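Local atomic coordinates of putative hemolysin (Streptococcus mutans UA159, PDB entry 2RK5), a protein that is probably a membrane protein of the UPF0053 family that may bind flavin adenine dinucleotide, represented here by its C-terminal transporter-associated domain. Residues T36-L42 against G76-L81. Residues are numbered along the deposited sequence; the frame is centred on the assembly and turned at random.
Sequences TIAGFYL and GRVTKL
Leu81 meets Tyr41 in a CH-pi contact: its CD2 methyl lies 3.7 Å from the centroid of the Tyr41 ring, 9° off the ring normal. The other methyl, CD1, reaches Ile37 CG1 at 3.8 Å. With CG anti to the backbone N (chi1 165°), the Tyr41 ring turns one face to Leu81 CD2. Its hydroxyl bonds to the carbonyl of Glu55.

Val78 fills the middle of the apolar patch. Its CG2 sits 3.7 Å from Tyr41 CE2 and 3.3 Å from Leu42 CD2, a tight carbon pair. Ala38 CB rests 3.3 Å from Val78 O, so this small side chain lets the helix come close to the strand backbone.

The polar part lies at the helix start. Thr36 is the N-cap, and its OG1 accepts from Gly39 N. A water bridges the segments, donating to Thr36 OG1 (2.9 Å) and accepting from Arg77 NH2 (2.8 Å) in the guanidinium plane. Ala38 CB lies over one guanidinium face. Asp75 of the second subunit forms a salt bridge with Arg77 NH2 and a hydrogen bond with Thr36 OG1, which ties this corner to the dimer interface.

The N-to-C directions of helix segment 37-42 and strand segment 77-81 differ by 119°. The helix packs across the central strand, 77-85, of an antiparallel five-stranded sheet, in the alpha/beta core of the transporter-associated (CorC_HlyC) domain.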
ATOM      1  N   THR A  36       5.341  -9.150   4.795  1.00  7.80           N
ATOM      2  CA  THR A  36       5.868  -8.238   5.813  1.00  7.72           C
ATOM      3  C   THR A  36       4.763  -7.705   6.706  1.00  7.61           C
ATOM      4  O   THR A  36       3.581  -7.844   6.418  1.00  8.86           O
ATOM      5  CB  THR A  36       6.547  -6.987   5.181  1.00  7.93           C
ATOM      6  OG1 THR A  36       5.579  -6.174   4.504  1.00  9.88           O
ATOM      7  CG2 THR A  36       7.626  -7.383   4.216  1.00  8.75           C
ATOM      8  N   ILE A  37       5.166  -7.133   7.830  1.00  6.70           N
ATOM      9  CA  ILE A  37       4.218  -6.568   8.781  1.00  7.08           C
ATOM     10  C   ILE A  37       3.423  -5.423   8.147  1.00  7.43           C
ATOM     11  O   ILE A  37       2.206  -5.326   8.404  1.00  8.03           O
ATOM     12  CB  ILE A  37       4.896  -6.181  10.100  1.00  7.45           C
ATOM     13  CG1 ILE A  37       3.842  -5.891  11.182  1.00  7.53           C
ATOM     14  CG2 ILE A  37       5.926  -5.058   9.917  1.00  8.97           C
ATOM     15  CD1 ILE A  37       2.917  -7.055  11.484  1.00 10.07           C
ATOM     16  N   ALA A  38       4.047  -4.595   7.305  1.00  7.66           N
ATOM     17  CA  ALA A  38       3.252  -3.565   6.586  1.00  7.53           C
ATOM     18  C   ALA A  38       2.195  -4.207   5.690  1.00  7.61           C
ATOM     19  O   ALA A  38       1.059  -3.722   5.594  1.00  9.12           O
ATOM     20  CB  ALA A  38       4.123  -2.616   5.758  1.00  8.93           C
ATOM     21  N   GLY A  39       2.566  -5.271   4.995  1.00  7.37           N
ATOM     22  CA  GLY A  39       1.622  -5.960   4.133  1.00  8.32           C
ATOM     23  C   GLY A  39       0.463  -6.500   4.947  1.00  7.58           C
ATOM     24  O   GLY A  39      -0.702  -6.428   4.522  1.00  8.80           O
ATOM     25  N   PHE A  40       0.770  -7.104   6.094  1.00  7.52           N
ATOM     26  CA  PHE A  40      -0.274  -7.651   6.974  1.00  8.22           C
ATOM     27  C   PHE A  40      -1.224  -6.536   7.452  1.00  7.62           C
ATOM     28  O   PHE A  40      -2.469  -6.673   7.443  1.00  7.91           O
ATOM     29  CB  PHE A  40       0.385  -8.356   8.151  1.00  8.94           C
ATOM     30  CG  PHE A  40      -0.579  -8.911   9.146  1.00  9.40           C
ATOM     31  CD1 PHE A  40      -1.077 -10.175   9.009  1.00  8.59           C
ATOM     32  CD2 PHE A  40      -0.965  -8.163  10.226  1.00  9.77           C
ATOM     33  CE1 PHE A  40      -1.984 -10.678   9.903  1.00 10.05           C
ATOM     34  CE2 PHE A  40      -1.874  -8.652  11.154  1.00  9.62           C
ATOM     35  CZ  PHE A  40      -2.388  -9.913  10.985  1.00  9.85           C
ATOM     36  N   TYR A  41      -0.630  -5.424   7.894  1.00  7.74           N
ATOM     37  CA  TYR A  41      -1.416  -4.294   8.398  1.00  7.89           C
ATOM     38  C   TYR A  41      -2.278  -3.711   7.287  1.00  8.58           C
ATOM     39  O   TYR A  41      -3.494  -3.485   7.464  1.00  8.68           O
ATOM     40  CB  TYR A  41      -0.471  -3.246   8.940  1.00  7.76           C
ATOM     41  CG  TYR A  41      -1.083  -1.909   9.163  1.00  7.04           C
ATOM     42  CD1 TYR A  41      -1.712  -1.586  10.367  1.00  7.19           C
ATOM     43  CD2 TYR A  41      -0.946  -0.909   8.215  1.00  8.44           C
ATOM     44  CE1 TYR A  41      -2.245  -0.309  10.595  1.00  7.60           C
ATOM     45  CE2 TYR A  41      -1.505   0.355   8.422  1.00  7.45           C
ATOM     46  CZ  TYR A  41      -2.118   0.664   9.617  1.00  6.70           C
ATOM     47  OH  TYR A  41      -2.610   1.940   9.798  1.00  8.90           O
ATOM     48  N   LEU A  42      -1.687  -3.482   6.128  1.00  8.34           N
ATOM     49  CA  LEU A  42      -2.446  -2.822   5.034  1.00  9.57           C
ATOM     50  C   LEU A  42      -3.595  -3.695   4.513  1.00 10.10           C
ATOM     51  O   LEU A  42      -4.710  -3.203   4.201  1.00 10.99           O
ATOM     52  CB  LEU A  42      -1.543  -2.431   3.852  1.00  9.71           C
ATOM     53  CG  LEU A  42      -0.584  -1.271   4.163  1.00 13.41           C
ATOM     54  CD1 LEU A  42       0.422  -1.110   3.006  1.00 14.57           C
ATOM     55  CD2 LEU A  42      -1.336   0.045   4.408  1.00 15.35           C
ATOM     56  N   GLY A  76       2.108   5.893  -0.278  1.00 16.47           N
ATOM     57  CA  GLY A  76       1.191   4.757  -0.078  1.00 17.00           C
ATOM     58  C   GLY A  76       1.762   3.560   0.664  1.00 18.04           C
ATOM     59  O   GLY A  76       1.077   2.532   0.868  1.00 21.71           O
ATOM     60  N   ARG A  77       3.029   3.635   1.056  0.50 16.88           N
ATOM     61  CA  ARG A  77       3.623   2.540   1.813  0.50 15.78           C
ATOM     62  C   ARG A  77       3.625   2.930   3.288  0.50 14.84           C
ATOM     63  O   ARG A  77       4.078   4.004   3.633  0.50 13.18           O
ATOM     64  CB  ARG A  77       5.052   2.249   1.336  0.50 16.01           C
ATOM     65  CG  ARG A  77       5.526   0.835   1.658  0.50 17.06           C
ATOM     66  CD  ARG A  77       4.647  -0.237   1.020  0.50 17.39           C
ATOM     67  NE  ARG A  77       4.907  -1.558   1.599  0.50 14.67           N
ATOM     68  CZ  ARG A  77       4.129  -2.635   1.468  0.50 13.74           C
ATOM     69  NH1 ARG A  77       2.972  -2.588   0.815  0.50 13.53           N
ATOM     70  NH2 ARG A  77       4.507  -3.778   2.001  0.50 14.33           N
ATOM     71  N   VAL A  78       3.118   2.060   4.163  1.00 14.58           N
ATOM     72  CA  VAL A  78       3.367   2.234   5.587  1.00 13.98           C
ATOM     73  C   VAL A  78       4.785   1.757   5.811  1.00 13.48           C
ATOM     74  O   VAL A  78       5.092   0.566   5.697  1.00 15.06           O
ATOM     75  CB  VAL A  78       2.390   1.422   6.426  1.00 13.37           C
ATOM     76  CG1 VAL A  78       2.574   1.772   7.891  1.00 14.70           C
ATOM     77  CG2 VAL A  78       0.963   1.730   5.977  1.00 17.08           C
ATOM     78  N   THR A  79       5.660   2.670   6.178  1.00 11.61           N
ATOM     79  CA  THR A  79       7.076   2.348   6.372  1.00 11.54           C
ATOM     80  C   THR A  79       7.470   2.121   7.850  1.00 10.40           C
ATOM     81  O   THR A  79       8.510   1.498   8.117  1.00 10.05           O
ATOM     82  CB  THR A  79       7.945   3.430   5.761  1.00 12.04           C
ATOM     83  OG1 THR A  79       7.665   4.658   6.411  1.00 12.89           O
ATOM     84  CG2 THR A  79       7.641   3.566   4.288  1.00 12.20           C
ATOM     85  N   LYS A  80       6.673   2.631   8.785  1.00 10.70           N
ATOM     86  CA  LYS A  80       6.863   2.397  10.218  1.00 10.85           C
ATOM     87  C   LYS A  80       5.525   2.217  10.874  1.00  9.73           C
ATOM     88  O   LYS A  80       4.567   2.912  10.534  1.00  9.68           O
ATOM     89  CB  LYS A  80       7.598   3.532  10.907  1.00 11.64           C
ATOM     90  CG  LYS A  80       9.042   3.699  10.484  1.00 13.95           C
ATOM     91  CD  LYS A  80       9.825   4.684  11.368  1.00 15.71           C
ATOM     92  CE  LYS A  80      11.278   4.848  10.851  1.00 17.24           C
ATOM     93  NZ  LYS A  80      12.082   5.891  11.574  1.00 20.83           N
ATOM     94  N   LEU A  81       5.471   1.258  11.794  1.00  8.63           N
ATOM     95  CA  LEU A  81       4.277   0.977  12.576  1.00  9.90           C
ATOM     96  C   LEU A  81       4.590   1.077  14.056  1.00  9.10           C
ATOM     97  O   LEU A  81       5.665   0.677  14.492  1.00  9.89           O
ATOM     98  CB  LEU A  81       3.776  -0.435  12.312  1.00 10.08           C
ATOM     99  CG  LEU A  81       3.032  -0.738  11.021  1.00 11.03           C
ATOM    100  CD1 LEU A  81       2.903  -2.265  10.867  1.00 17.32           C
ATOM    101  CD2 LEU A  81       1.626  -0.116  11.057  1.00 17.39           C
TER
HETATM  102  O   HOH W   1       6.850  -3.723   3.587  1.00 14.17           O